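PDB 3TTY: beta-galactosidase, which hydrolyses terminal non-reducing beta-D-galactose residues from beta-galactosides, using a TIM-barrel glycoside hydrolase domain that binds galactose. Local coordinates for residues Y154-L168 / G216-S228. Residues are numbered along the deposited sequence; the frame is centred on the assembly and turned at random.
Sequences YCYCDNCEKQFRVWL and GISLDYRRFQSDS. With ZN (zinc ion), chain G.
The four-cysteine zinc site of this TIM-barrel glycoside hydrolase is tied to helix 215-243 through Gln225, whose amide bonds to Cys155 in the loop and to Cys160 in the first turn of the following helix. Cys155, Cys157 and Cys160, with Cys115 from outside the two segments, bind the zinc ion through their SG atoms, probably as thiolates. Gln225 OE1 accepts from Cys155 N at 2.7 Å, the N-H lying above the carbonyl plane, while Gln225 NE2 gives a longer bond, 3.5 Å, to Cys160 SG, which lies close to the plane of the Gln225 amide. A glutamine suits the place because one flat group both accepts and donates; the donated bond probably eases the negative charge such a sulfur would carry. Tyr221 OH donates to Cys155 O at 2.6 Å, in the carbonyl plane and on a lone pair.

Beyond the metal, helices 158-168 and 216-228 cross at 104° over an aromatic cluster. Tyrosine suits position 221 because its ring also turns an edge to one face of Phe164, a T-shaped pair with centroids 4.7 Å apart; Leu168 CD1 covers the other face. Phe224 lies against the backbone of helix 158-168, with Phe164 CA over one face, 3.7 Å from the ring centroid. Trp167, a knob among Asp220, Arg223, Phe224 and Asp227, combines a broad apolar face for Phe224 CB with an N-H for Asp227: NE1 meets OD2 on its anti side at 3.0 Å, and CZ2 touches Arg223 CB. A phenylalanine in its place would probably leave OD2 without this donor and open a gap beside Arg223 CB. The other carboxylate oxygen, Asp227 OD1, forms a salt bridge with Lys264 NZ.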
loop_
_atom_site.group_PDB
_atom_site.type_symbol
_atom_site.label_atom_id
_atom_site.label_comp_id
_atom_site.label_asym_id
_atom_site.label_seq_id
_atom_site.Cartn_x
_atom_site.Cartn_y
_atom_site.Cartn_z
ATOM N N TYR A 154 2.869 -2.140 20.721
ATOM C CA TYR A 154 4.236 -1.979 21.192
ATOM C C TYR A 154 4.597 -0.512 21.286
ATOM O O TYR A 154 3.999 0.323 20.608
ATOM C CB TYR A 154 5.217 -2.669 20.256
ATOM C CG TYR A 154 5.075 -4.152 20.230
ATOM C CD1 TYR A 154 4.653 -4.846 21.351
ATOM C CD2 TYR A 154 5.351 -4.871 19.078
ATOM C CE1 TYR A 154 4.520 -6.214 21.327
ATOM C CE2 TYR A 154 5.215 -6.241 19.045
ATOM C CZ TYR A 154 4.795 -6.907 20.174
ATOM O OH TYR A 154 4.660 -8.282 20.148
ATOM N N CYS A 155 5.568 -0.210 22.146
ATOM C CA CYS A 155 6.093 1.132 22.296
ATOM C C CYS A 155 7.600 1.095 22.043
ATOM O O CYS A 155 8.262 0.102 22.353
ATOM C CB CYS A 155 5.814 1.658 23.696
ATOM S SG CYS A 155 6.433 3.344 23.981
ATOM N N TYR A 156 8.130 2.181 21.482
ATOM C CA TYR A 156 9.538 2.274 21.123
ATOM C C TYR A 156 10.157 3.544 21.670
ATOM O O TYR A 156 11.134 4.036 21.116
ATOM C CB TYR A 156 9.695 2.224 19.603
ATOM C CG TYR A 156 9.081 0.980 18.988
ATOM C CD1 TYR A 156 9.825 -0.193 18.852
ATOM C CD2 TYR A 156 7.752 0.971 18.556
ATOM C CE1 TYR A 156 9.278 -1.327 18.292
ATOM C CE2 TYR A 156 7.189 -0.164 17.991
ATOM C CZ TYR A 156 7.958 -1.308 17.865
ATOM O OH TYR A 156 7.415 -2.433 17.322
ATOM N N CYS A 157 9.596 4.071 22.762
ATOM C CA CYS A 157 10.085 5.330 23.339
ATOM C C CYS A 157 11.425 5.149 24.074
ATOM O O CYS A 157 11.934 4.040 24.225
ATOM C CB CYS A 157 9.039 5.952 24.287
ATOM S SG CYS A 157 8.975 5.209 25.969
ATOM N N ASP A 158 11.992 6.250 24.535
ATOM C CA ASP A 158 13.229 6.201 25.306
ATOM C C ASP A 158 13.200 5.325 26.559
ATOM O O ASP A 158 14.167 4.624 26.859
ATOM C CB ASP A 158 13.637 7.604 25.703
ATOM C CG ASP A 158 14.932 7.991 25.092
ATOM O OD1 ASP A 158 14.911 8.401 23.906
ATOM O OD2 ASP A 158 15.968 7.838 25.787
ATOM N N ASN A 159 12.101 5.385 27.302
ATOM C CA ASN A 159 11.971 4.587 28.509
ATOM C C ASN A 159 11.915 3.092 28.223
ATOM O O ASN A 159 12.524 2.289 28.941
ATOM C CB ASN A 159 10.780 5.070 29.347
ATOM C CG ASN A 159 11.042 6.432 29.972
ATOM O OD1 ASN A 159 12.197 6.797 30.206
ATOM N ND2 ASN A 159 9.991 7.192 30.224
ATOM N N CYS A 160 11.195 2.716 27.171
ATOM C CA CYS A 160 11.162 1.322 26.773
ATOM C C CYS A 160 12.545 0.909 26.315
ATOM O O CYS A 160 12.998 -0.182 26.624
ATOM C CB CYS A 160 10.122 1.070 25.680
ATOM S SG CYS A 160 8.433 1.007 26.321
ATOM N N GLU A 161 13.225 1.797 25.597
ATOM C CA GLU A 161 14.537 1.468 25.059
ATOM C C GLU A 161 15.521 1.212 26.201
ATOM O O GLU A 161 16.211 0.186 26.218
ATOM C CB GLU A 161 15.041 2.579 24.133
ATOM C CG GLU A 161 16.175 2.163 23.232
ATOM C CD GLU A 161 16.314 3.078 22.029
ATOM O OE1 GLU A 161 16.118 2.587 20.893
ATOM O OE2 GLU A 161 16.617 4.280 22.227
ATOM N N LYS A 162 15.564 2.128 27.168
ATOM C CA LYS A 162 16.425 1.943 28.335
ATOM C C LYS A 162 16.054 0.693 29.122
ATOM O O LYS A 162 16.917 -0.036 29.612
ATOM C CB LYS A 162 16.346 3.140 29.270
ATOM C CG LYS A 162 16.843 4.449 28.692
ATOM C CD LYS A 162 16.648 5.509 29.744
ATOM C CE LYS A 162 16.825 6.913 29.221
ATOM N NZ LYS A 162 16.315 7.850 30.273
ATOM N N GLN A 163 14.763 0.450 29.257
ATOM C CA GLN A 163 14.328 -0.684 30.054
ATOM C C GLN A 163 14.582 -1.984 29.282
ATOM O O GLN A 163 14.885 -3.012 29.878
ATOM C CB GLN A 163 12.870 -0.508 30.490
ATOM C CG GLN A 163 12.378 -1.550 31.471
ATOM C CD GLN A 163 13.244 -1.672 32.732
ATOM O OE1 GLN A 163 13.847 -0.694 33.212
ATOM N NE2 GLN A 163 13.292 -2.883 33.280
ATOM N N PHE A 164 14.500 -1.927 27.956
ATOM C CA PHE A 164 14.925 -3.045 27.113
ATOM C C PHE A 164 16.341 -3.524 27.486
ATOM O O PHE A 164 16.611 -4.726 27.564
ATOM C CB PHE A 164 14.893 -2.639 25.635
ATOM C CG PHE A 164 15.154 -3.778 24.673
ATOM C CD1 PHE A 164 14.615 -5.045 24.899
ATOM C CD2 PHE A 164 15.902 -3.571 23.521
ATOM C CE1 PHE A 164 14.838 -6.092 23.996
ATOM C CE2 PHE A 164 16.121 -4.604 22.617
ATOM C CZ PHE A 164 15.594 -5.865 22.850
ATOM N N ARG A 165 17.237 -2.572 27.718
ATOM C CA ARG A 165 18.623 -2.899 28.030
ATOM C C ARG A 165 18.726 -3.594 29.376
ATOM O O ARG A 165 19.515 -4.524 29.529
ATOM C CB ARG A 165 19.514 -1.649 27.983
ATOM C CG ARG A 165 19.482 -0.981 26.627
ATOM C CD ARG A 165 20.260 0.321 26.593
ATOM N NE ARG A 165 20.196 0.939 25.274
ATOM C CZ ARG A 165 19.784 2.182 25.052
ATOM N NH1 ARG A 165 19.409 2.940 26.067
ATOM N NH2 ARG A 165 19.756 2.671 23.812
ATOM N N VAL A 166 17.929 -3.136 30.342
ATOM C CA VAL A 166 17.920 -3.736 31.675
ATOM C C VAL A 166 17.421 -5.163 31.542
ATOM O O VAL A 166 17.973 -6.089 32.126
ATOM C CB VAL A 166 17.007 -2.936 32.643
ATOM C CG1 VAL A 166 16.874 -3.647 33.992
ATOM C CG2 VAL A 166 17.537 -1.494 32.831
ATOM N N TRP A 167 16.377 -5.335 30.740
ATOM C CA TRP A 167 15.766 -6.643 30.522
ATOM C C TRP A 167 16.738 -7.626 29.846
ATOM O O TRP A 167 16.666 -8.839 30.050
ATOM C CB TRP A 167 14.496 -6.460 29.690
ATOM C CG TRP A 167 13.703 -7.706 29.409
ATOM C CD1 TRP A 167 12.629 -8.174 30.110
ATOM C CD2 TRP A 167 13.907 -8.618 28.337
ATOM N NE1 TRP A 167 12.150 -9.324 29.535
ATOM C CE2 TRP A 167 12.919 -9.621 28.444
ATOM C CE3 TRP A 167 14.824 -8.684 27.285
ATOM C CZ2 TRP A 167 12.833 -10.682 27.547
ATOM C CZ3 TRP A 167 14.740 -9.742 26.401
ATOM C CH2 TRP A 167 13.754 -10.727 26.538
ATOM N N LEU A 168 17.641 -7.091 29.035
ATOM C CA LEU A 168 18.669 -7.896 28.384
ATOM C C LEU A 168 19.808 -8.239 29.351
ATOM O O LEU A 168 20.388 -9.323 29.274
ATOM C CB LEU A 168 19.203 -7.159 27.155
ATOM C CG LEU A 168 18.162 -6.994 26.039
ATOM C CD1 LEU A 168 18.513 -5.855 25.101
ATOM C CD2 LEU A 168 17.998 -8.300 25.271
ATOM N N GLY A 216 16.925 -11.978 16.261
ATOM C CA GLY A 216 17.175 -12.173 17.672
ATOM C C GLY A 216 16.771 -10.959 18.484
ATOM O O GLY A 216 16.188 -11.078 19.570
ATOM N N ILE A 217 17.088 -9.782 17.956
ATOM C CA ILE A 217 16.711 -8.530 18.593
ATOM C C ILE A 217 15.184 -8.328 18.546
ATOM O O ILE A 217 14.551 -8.036 19.552
ATOM C CB ILE A 217 17.434 -7.356 17.909
ATOM C CG1 ILE A 217 18.947 -7.579 17.964
ATOM C CG2 ILE A 217 17.062 -6.037 18.559
ATOM C CD1 ILE A 217 19.764 -6.448 17.350
ATOM N N SER A 218 14.604 -8.500 17.365
ATOM C CA SER A 218 13.170 -8.334 17.174
ATOM C C SER A 218 12.385 -9.286 18.065
ATOM O O SER A 218 11.381 -8.908 18.669
ATOM C CB SER A 218 12.821 -8.581 15.715
ATOM O OG SER A 218 13.406 -7.589 14.892
ATOM N N LEU A 219 12.854 -10.523 18.145
ATOM C CA LEU A 219 12.211 -11.542 18.962
ATOM C C LEU A 219 12.220 -11.152 20.438
ATOM O O LEU A 219 11.182 -11.169 21.088
ATOM C CB LEU A 219 12.904 -12.890 18.760
ATOM C CG LEU A 219 12.372 -14.106 19.521
ATOM C CD1 LEU A 219 10.876 -14.235 19.344
ATOM C CD2 LEU A 219 13.095 -15.389 19.063
ATOM N N ASP A 220 13.399 -10.801 20.956
ATOM C CA ASP A 220 13.542 -10.339 22.335
ATOM C C ASP A 220 12.755 -9.087 22.657
ATOM O O ASP A 220 12.284 -8.932 23.772
ATOM C CB ASP A 220 15.013 -10.111 22.711
ATOM C CG ASP A 220 15.743 -11.409 23.005
ATOM O OD1 ASP A 220 16.987 -11.380 23.107
ATOM O OD2 ASP A 220 15.072 -12.463 23.102
ATOM N N TYR A 221 12.623 -8.180 21.703
ATOM C CA TYR A 221 11.891 -6.959 22.002
ATOM C C TYR A 221 10.394 -7.259 22.187
ATOM O O TYR A 221 9.730 -6.692 23.069
ATOM C CB TYR A 221 12.130 -5.897 20.928
ATOM C CG TYR A 221 11.767 -4.515 21.410
ATOM C CD1 TYR A 221 12.628 -3.799 22.247
ATOM C CD2 TYR A 221 10.557 -3.925 21.040
ATOM C CE1 TYR A 221 12.293 -2.527 22.698
ATOM C CE2 TYR A 221 10.218 -2.660 21.481
ATOM C CZ TYR A 221 11.083 -1.973 22.313
ATOM O OH TYR A 221 10.735 -0.728 22.751
ATOM N N ARG A 222 9.876 -8.172 21.369
ATOM C CA ARG A 222 8.497 -8.606 21.516
ATOM C C ARG A 222 8.284 -9.322 22.856
ATOM O O ARG A 222 7.279 -9.085 23.533
ATOM C CB ARG A 222 8.062 -9.456 20.312
ATOM C CG ARG A 222 7.815 -8.619 19.059
ATOM C CD ARG A 222 8.039 -9.383 17.758
ATOM N NE ARG A 222 7.723 -8.555 16.588
ATOM C CZ ARG A 222 8.525 -7.607 16.097
ATOM N NH1 ARG A 222 9.701 -7.364 16.666
ATOM N NH2 ARG A 222 8.151 -6.895 15.038
ATOM N N ARG A 223 9.234 -10.162 23.272
ATOM C CA ARG A 223 9.143 -10.745 24.613
ATOM C C ARG A 223 9.057 -9.626 25.651
ATOM O O ARG A 223 8.219 -9.651 26.545
ATOM C CB ARG A 223 10.347 -11.633 24.927
ATOM C CG ARG A 223 10.524 -12.819 24.022
ATOM C CD ARG A 223 11.806 -13.583 24.339
ATOM N NE ARG A 223 11.715 -14.975 23.893
ATOM C CZ ARG A 223 12.640 -15.618 23.189
ATOM N NH1 ARG A 223 13.766 -15.006 22.835
ATOM N NH2 ARG A 223 12.432 -16.887 22.834
ATOM N N PHE A 224 9.939 -8.643 25.505
ATOM C CA PHE A 224 10.091 -7.547 26.453
ATOM C C PHE A 224 8.827 -6.694 26.564
ATOM O O PHE A 224 8.332 -6.413 27.665
ATOM C CB PHE A 224 11.303 -6.698 26.030
ATOM C CG PHE A 224 11.354 -5.341 26.665
ATOM C CD1 PHE A 224 11.499 -5.206 28.037
ATOM C CD2 PHE A 224 11.273 -4.204 25.889
ATOM C CE1 PHE A 224 11.541 -3.948 28.630
ATOM C CE2 PHE A 224 11.308 -2.944 26.467
ATOM C CZ PHE A 224 11.443 -2.815 27.843
ATOM N N GLN A 225 8.307 -6.272 25.414
ATOM C CA GLN A 225 7.060 -5.510 25.362
ATOM C C GLN A 225 5.910 -6.283 26.008
ATOM O O GLN A 225 5.150 -5.745 26.806
ATOM C CB GLN A 225 6.729 -5.148 23.912
ATOM C CG GLN A 225 7.569 -3.980 23.374
ATOM C CD GLN A 225 7.280 -2.695 24.115
ATOM O OE1 GLN A 225 6.192 -2.134 23.994
ATOM N NE2 GLN A 225 8.241 -2.229 24.903
ATOM N N SER A 226 5.803 -7.561 25.669
ATOM C CA SER A 226 4.805 -8.411 26.275
ATOM C C SER A 226 5.018 -8.461 27.797
ATOM O O SER A 226 4.081 -8.210 28.550
ATOM C CB SER A 226 4.835 -9.794 25.639
ATOM O OG SER A 226 3.802 -10.612 26.151
ATOM N N ASP A 227 6.247 -8.739 28.246
ATOM C CA ASP A 227 6.553 -8.742 29.679
ATOM C C ASP A 227 6.195 -7.413 30.363
ATOM O O ASP A 227 5.678 -7.425 31.472
ATOM C CB ASP A 227 8.037 -9.056 29.959
ATOM C CG ASP A 227 8.407 -10.499 29.677
ATOM O OD1 ASP A 227 7.549 -11.255 29.173
ATOM O OD2 ASP A 227 9.574 -10.881 29.943
ATOM N N SER A 228 6.489 -6.289 29.704
ATOM C CA SER A 228 6.269 -4.956 30.277
ATOM C C SER A 228 4.783 -4.669 30.514
ATOM O O SER A 228 4.394 -4.138 31.557
ATOM C CB SER A 228 6.837 -3.856 29.366
ATOM O OG SER A 228 8.232 -3.978 29.180
HETATM ZN ZN ZN G . 7.563 3.127 26.062
#